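Local coordinates for uncharacterized protein (Enterococcus faecalis, PDB 3CEX) that is of unknown function but belongs to the DinB-like four-helix-bundle proteins, a superfamily whose better-known members are often metal-dependent enzymes, at residues A[76-81]-A[99-104]; A[49-54]-A[109-114]. All coordinates share one frame; numbering follows the deposited sequence.

Contact 1 of 2, residues A[76-81]-A[99-104]; sequences EKFALD and VVVAEK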
loop_
_atom_site.group_PDB
_atom_site.type_symbol
_atom_site.label_atom_id
_atom_site.label_comp_id
_atom_site.label_asym_id
_atom_site.label_seq_id
_atom_site.Cartn_x
_atom_site.Cartn_y
_atom_site.Cartn_z
ATOM N N GLU A 76 -20.269 -17.081 10.005
ATOM C CA GLU A 76 -21.555 -16.970 10.742
ATOM C C GLU A 76 -21.773 -15.612 11.415
ATOM O O GLU A 76 -22.893 -15.159 11.531
ATOM C CB GLU A 76 -21.664 -18.060 11.805
ATOM C CG GLU A 76 -21.784 -19.478 11.239
ATOM C CD GLU A 76 -20.451 -20.196 11.123
ATOM O OE1 GLU A 76 -19.405 -19.524 11.019
ATOM O OE2 GLU A 76 -20.445 -21.442 11.124
ATOM N N LYS A 77 -20.702 -14.953 11.839
ATOM C CA LYS A 77 -20.794 -13.612 12.443
ATOM C C LYS A 77 -21.120 -12.551 11.419
ATOM O O LYS A 77 -21.863 -11.612 11.700
ATOM C CB LYS A 77 -19.476 -13.225 13.102
ATOM C CG LYS A 77 -18.963 -14.195 14.160
ATOM C CD LYS A 77 -19.965 -14.449 15.222
ATOM C CE LYS A 77 -20.282 -13.228 16.035
ATOM N NZ LYS A 77 -21.090 -13.693 17.211
ATOM N N PHE A 78 -20.525 -12.698 10.230
ATOM C CA PHE A 78 -20.723 -11.772 9.141
ATOM C C PHE A 78 -22.103 -11.991 8.512
ATOM O O PHE A 78 -22.770 -11.026 8.137
ATOM C CB PHE A 78 -19.597 -11.915 8.105
ATOM C CG PHE A 78 -18.378 -11.100 8.422
ATOM C CD1 PHE A 78 -17.387 -11.587 9.250
ATOM C CD2 PHE A 78 -18.220 -9.840 7.874
ATOM C CE1 PHE A 78 -16.255 -10.826 9.516
ATOM C CE2 PHE A 78 -17.111 -9.080 8.159
ATOM C CZ PHE A 78 -16.126 -9.573 8.968
ATOM N N ALA A 79 -22.505 -13.253 8.387
ATOM C CA ALA A 79 -23.775 -13.658 7.741
ATOM C C ALA A 79 -24.026 -12.954 6.405
ATOM O O ALA A 79 -25.109 -12.409 6.157
ATOM C CB ALA A 79 -24.974 -13.492 8.699
ATOM N N LEU A 80 -23.023 -12.994 5.541
ATOM C CA LEU A 80 -23.101 -12.339 4.233
ATOM C C LEU A 80 -24.124 -13.029 3.328
ATOM O O LEU A 80 -24.253 -14.244 3.360
ATOM C CB LEU A 80 -21.726 -12.323 3.559
ATOM C CG LEU A 80 -20.577 -11.543 4.218
ATOM C CD1 LEU A 80 -19.357 -11.545 3.303
ATOM C CD2 LEU A 80 -21.014 -10.142 4.546
ATOM N N ASP A 81 -24.853 -12.249 2.531
ATOM C CA ASP A 81 -25.722 -12.833 1.499
ATOM C C ASP A 81 -24.893 -13.194 0.261
ATOM O O ASP A 81 -25.222 -12.832 -0.858
ATOM C CB ASP A 81 -26.879 -11.886 1.159
ATOM C CG ASP A 81 -28.060 -12.594 0.447
ATOM O OD1 ASP A 81 -28.182 -13.881 0.425
ATOM O OD2 ASP A 81 -28.897 -11.811 -0.081
ATOM N N VAL A 99 -21.447 -6.952 0.883
ATOM C CA VAL A 99 -20.516 -7.094 1.987
ATOM C C VAL A 99 -20.749 -5.897 2.910
ATOM O O VAL A 99 -20.229 -4.807 2.693
ATOM C CB VAL A 99 -19.067 -7.213 1.535
ATOM C CG1 VAL A 99 -18.157 -7.333 2.774
ATOM C CG2 VAL A 99 -18.886 -8.436 0.574
ATOM N N VAL A 100 -21.611 -6.113 3.903
ATOM C CA VAL A 100 -21.983 -5.111 4.883
ATOM C C VAL A 100 -22.002 -5.792 6.249
ATOM O O VAL A 100 -22.191 -7.006 6.328
ATOM C CB VAL A 100 -23.371 -4.459 4.569
ATOM C CG1 VAL A 100 -23.299 -3.688 3.262
ATOM C CG2 VAL A 100 -24.515 -5.515 4.530
ATOM N N VAL A 101 -21.784 -5.014 7.310
ATOM C CA VAL A 101 -21.772 -5.552 8.673
ATOM C C VAL A 101 -22.749 -4.794 9.571
ATOM O O VAL A 101 -23.072 -3.614 9.331
ATOM C CB VAL A 101 -20.360 -5.491 9.319
ATOM C CG1 VAL A 101 -19.392 -6.477 8.652
ATOM C CG2 VAL A 101 -19.809 -4.060 9.282
ATOM N N ALA A 102 -23.197 -5.476 10.628
ATOM C CA ALA A 102 -24.093 -4.875 11.619
ATOM C C ALA A 102 -23.354 -3.929 12.581
ATOM O O ALA A 102 -23.926 -2.934 13.032
ATOM C CB ALA A 102 -24.841 -5.977 12.390
ATOM N N GLU A 103 -22.098 -4.247 12.898
ATOM C CA GLU A 103 -21.277 -3.426 13.784
ATOM C C GLU A 103 -19.818 -3.398 13.335
ATOM O O GLU A 103 -19.285 -4.410 12.865
ATOM C CB GLU A 103 -21.334 -3.934 15.230
ATOM C CG GLU A 103 -22.712 -3.999 15.856
ATOM C CD GLU A 103 -23.273 -2.643 16.292
ATOM O OE1 GLU A 103 -22.564 -1.608 16.196
ATOM O OE2 GLU A 103 -24.433 -2.634 16.767
ATOM N N LYS A 104 -19.165 -2.245 13.518
ATOM C CA LYS A 104 -17.763 -2.050 13.103
ATOM C C LYS A 104 -16.777 -3.020 13.785
ATOM O O LYS A 104 -15.836 -3.479 13.159
ATOM C CB LYS A 104 -17.296 -0.632 13.421
ATOM C CG LYS A 104 -17.889 0.440 12.564
ATOM C CD LYS A 104 -17.207 1.775 12.787
ATOM C CE LYS A 104 -17.333 2.299 14.186
ATOM N NZ LYS A 104 -16.510 3.517 14.313
HETATM O O HOH W 1 -22.807 -8.630 10.608
#
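In the long connection between the second and third bundle helices of this DinB-like fold, Phe78 and Leu80, at and just beyond the end of helix 74-78, pack against Val99 and Val101 of the loop that leads into helix 104-124. Ala79 leaves the helix with positive phi (46°), turning the chain so that Leu80 can run beside the loop. Phe78 and Val101 point the same way, side by side, and meet where CG1 of Val101 approaches the ring obliquely, 3.5 Å from Phe78 CE2 and 3.6 Å from Phe78 CD2. The branch of Val101 anti to its carbonyl carbon (chi1 -69°) is thus the one that touches the ring. The rings of Trp49 and Trp69 also meet the Phe78 ring, with planes inclined to it at about 60° and 45°, and Leu107 of helix 104-124 touches both Phe78 and Val101, so helices 44-62 and 104-124 both border the pair.

Leu80 uses its two methyls differently. CD2 rests on backbone, 4.0 Å from Val99 CA and 3.8 Å from Val100 O, whereas Leu80 CD1 lies 4.2 Å from Val99 CG2, the two side chains slanting across each other. Val99 in turn lies on Trp46 and Trp49 of helix 44-62, while CB of Val100 points away from the 76-81 segment. The direct contacts are apolar, and at one end a water links the two backbones: it accepts from Ala102 N at 3.2 Å and donates a weak bond to Lys77 O at 3.3 Å.

Contact 2 of 2, residues A[49-54]-A[109-114]; sequences WHTARE and DYLAAS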
loop_
_atom_site.group_PDB
_atom_site.type_symbol
_atom_site.label_atom_id
_atom_site.label_comp_id
_atom_site.label_asym_id
_atom_site.label_seq_id
_atom_site.Cartn_x
_atom_site.Cartn_y
_atom_site.Cartn_z
ATOM N N TRP A 49 -12.924 -6.216 5.122
ATOM C CA TRP A 49 -13.280 -7.633 5.040
ATOM C C TRP A 49 -12.397 -8.342 4.011
ATOM O O TRP A 49 -11.839 -9.420 4.270
ATOM C CB TRP A 49 -14.745 -7.768 4.630
ATOM C CG TRP A 49 -15.089 -9.139 4.192
ATOM C CD1 TRP A 49 -15.380 -10.201 5.003
ATOM C CD2 TRP A 49 -15.167 -9.634 2.841
ATOM N NE1 TRP A 49 -15.637 -11.290 4.247
ATOM C CE2 TRP A 49 -15.516 -10.975 2.922
ATOM C CE3 TRP A 49 -14.973 -9.055 1.574
ATOM C CZ2 TRP A 49 -15.706 -11.773 1.783
ATOM C CZ3 TRP A 49 -15.144 -9.816 0.472
ATOM C CH2 TRP A 49 -15.501 -11.176 0.569
ATOM N N HIS A 50 -12.235 -7.715 2.839
ATOM C CA HIS A 50 -11.441 -8.328 1.782
ATOM C C HIS A 50 -9.983 -8.506 2.172
ATOM O O HIS A 50 -9.410 -9.528 1.881
ATOM C CB HIS A 50 -11.489 -7.548 0.475
ATOM C CG HIS A 50 -10.389 -7.923 -0.475
ATOM N ND1 HIS A 50 -10.473 -9.011 -1.309
ATOM C CD2 HIS A 50 -9.165 -7.378 -0.687
ATOM C CE1 HIS A 50 -9.358 -9.112 -2.013
ATOM N NE2 HIS A 50 -8.541 -8.142 -1.649
ATOM N N THR A 51 -9.397 -7.498 2.817
ATOM C CA THR A 51 -8.016 -7.580 3.284
ATOM C C THR A 51 -7.870 -8.703 4.311
ATOM O O THR A 51 -6.952 -9.499 4.202
ATOM C CB THR A 51 -7.543 -6.229 3.826
ATOM O OG1 THR A 51 -7.606 -5.284 2.736
ATOM C CG2 THR A 51 -6.076 -6.293 4.406
ATOM N N ALA A 52 -8.759 -8.765 5.301
ATOM C CA ALA A 52 -8.723 -9.842 6.295
ATOM C C ALA A 52 -8.917 -11.187 5.594
ATOM O O ALA A 52 -8.211 -12.152 5.896
ATOM C CB ALA A 52 -9.775 -9.631 7.359
ATOM N N ARG A 53 -9.845 -11.246 4.655
ATOM C CA ARG A 53 -10.160 -12.484 3.952
ATOM C C ARG A 53 -8.989 -12.982 3.091
ATOM O O ARG A 53 -8.699 -14.187 3.054
ATOM C CB ARG A 53 -11.450 -12.282 3.133
ATOM C CG ARG A 53 -12.080 -13.486 2.521
ATOM C CD ARG A 53 -12.903 -14.296 3.484
ATOM N NE ARG A 53 -13.824 -15.116 2.692
ATOM C CZ ARG A 53 -13.631 -16.383 2.322
ATOM N NH1 ARG A 53 -12.552 -17.059 2.699
ATOM N NH2 ARG A 53 -14.546 -16.992 1.581
ATOM N N GLU A 54 -8.296 -12.065 2.420
ATOM C CA GLU A 54 -7.222 -12.463 1.548
ATOM C C GLU A 54 -5.956 -12.909 2.315
ATOM O O GLU A 54 -5.283 -13.842 1.882
ATOM C CB GLU A 54 -6.906 -11.326 0.564
ATOM C CG GLU A 54 -5.879 -11.672 -0.456
ATOM C CD GLU A 54 -6.389 -12.544 -1.597
ATOM O OE1 GLU A 54 -7.411 -13.255 -1.458
ATOM O OE2 GLU A 54 -5.742 -12.520 -2.657
ATOM N N ASP A 109 -12.119 -7.111 14.552
ATOM C CA ASP A 109 -11.796 -8.425 15.136
ATOM C C ASP A 109 -11.297 -9.426 14.094
ATOM O O ASP A 109 -10.288 -10.151 14.317
ATOM C CB ASP A 109 -13.010 -8.984 15.891
ATOM C CG ASP A 109 -13.343 -8.212 17.146
ATOM O OD1 ASP A 109 -12.529 -7.370 17.604
ATOM O OD2 ASP A 109 -14.447 -8.457 17.689
ATOM N N TYR A 110 -11.955 -9.477 12.941
ATOM C CA TYR A 110 -11.525 -10.423 11.919
ATOM C C TYR A 110 -10.181 -9.979 11.298
ATOM O O TYR A 110 -9.287 -10.796 11.063
ATOM C CB TYR A 110 -12.614 -10.624 10.850
ATOM C CG TYR A 110 -12.256 -11.614 9.751
ATOM C CD1 TYR A 110 -11.591 -12.813 10.032
ATOM C CD2 TYR A 110 -12.599 -11.370 8.449
ATOM C CE1 TYR A 110 -11.265 -13.734 8.987
ATOM C CE2 TYR A 110 -12.281 -12.265 7.433
ATOM C CZ TYR A 110 -11.610 -13.439 7.697
ATOM O OH TYR A 110 -11.314 -14.304 6.647
ATOM N N LEU A 111 -10.014 -8.682 11.067
ATOM C CA LEU A 111 -8.719 -8.197 10.585
ATOM C C LEU A 111 -7.581 -8.473 11.585
ATOM O O LEU A 111 -6.500 -8.909 11.192
ATOM C CB LEU A 111 -8.765 -6.696 10.235
ATOM C CG LEU A 111 -7.519 -6.091 9.564
ATOM C CD1 LEU A 111 -7.187 -6.819 8.238
ATOM C CD2 LEU A 111 -7.765 -4.560 9.281
ATOM N N ALA A 112 -7.832 -8.237 12.867
ATOM C CA ALA A 112 -6.821 -8.512 13.904
ATOM C C ALA A 112 -6.432 -9.990 13.931
ATOM O O ALA A 112 -5.244 -10.326 14.082
ATOM C CB ALA A 112 -7.327 -8.069 15.311
ATOM N N ALA A 113 -7.431 -10.876 13.795
ATOM C CA ALA A 113 -7.174 -12.305 13.713
ATOM C C ALA A 113 -6.358 -12.643 12.470
ATOM O O ALA A 113 -5.445 -13.465 12.544
ATOM C CB ALA A 113 -8.468 -13.116 13.741
ATOM N N SER A 114 -6.704 -12.071 11.316
ATOM C CA SER A 114 -5.949 -12.391 10.094
ATOM C C SER A 114 -4.526 -11.828 10.085
ATOM O O SER A 114 -3.622 -12.453 9.558
ATOM C CB SER A 114 -6.706 -11.940 8.850
ATOM O OG SER A 114 -7.974 -12.556 8.855
#
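The Tyr110 ring carries the methyl of Ala52 over one face, a CH-pi contact with Ala52 CB 3.9 Å from the ring centroid and 28° off its normal; the nearest ring atom is Tyr110 CD2, 3.5 Å from Ala52 CB. Tyr110 CE2 approaches the Trp49 ring obliquely, 4.4 Å from Trp49 CD1, and the indole has Arg53 CB over one face, offset toward the rim. The Tyr110 side chain stretches away from its own backbone N (chi1 -179°) and reaches helix 44-62, where its OH lies 3.5 Å from Arg53 CD and is hydrogen-bonded to Asp56. Arg53 also makes a cation-pi contact with Trp69.

These are neighbouring helices of the DinB four-helix bundle; segments 49-54 and 109-114 run in broadly the same direction, at 29° to each other, with axes 8.5 Å apart at closest approach. Here Ala52 CB sits 3.7 Å from Leu111 CA, and Leu111 CD1 packs against both Ala52 and Thr51 CG2. One turn beyond Tyr110, Ser114 OG lies 3.0 Å from Ala52 O and 3.1 Å from Tyr110 O, and its single proton can serve either carbonyl, one across the interface and one in its own helix.

The two contacts lie about 13 Å apart, centre to centre, and are nested along the chain: contact 2 joins helices 44-62 and 104-124, and contact 1 closes within the long connection between them. Contact 2 sits about 5 Å from the centre of the chain, contact 1 about 15 Å out. They touch through an aromatic and aliphatic cluster in which Trp49 of contact 2 meets Phe78, Leu80 and Val99 of contact 1, with Phe78 CE1 also 3.8 Å from Tyr110 CD2. The apolar core of the bundle thus continues into its connecting segment, packing the end of helix 74-78 and the loop that enters helix 104-124 against the paired helices.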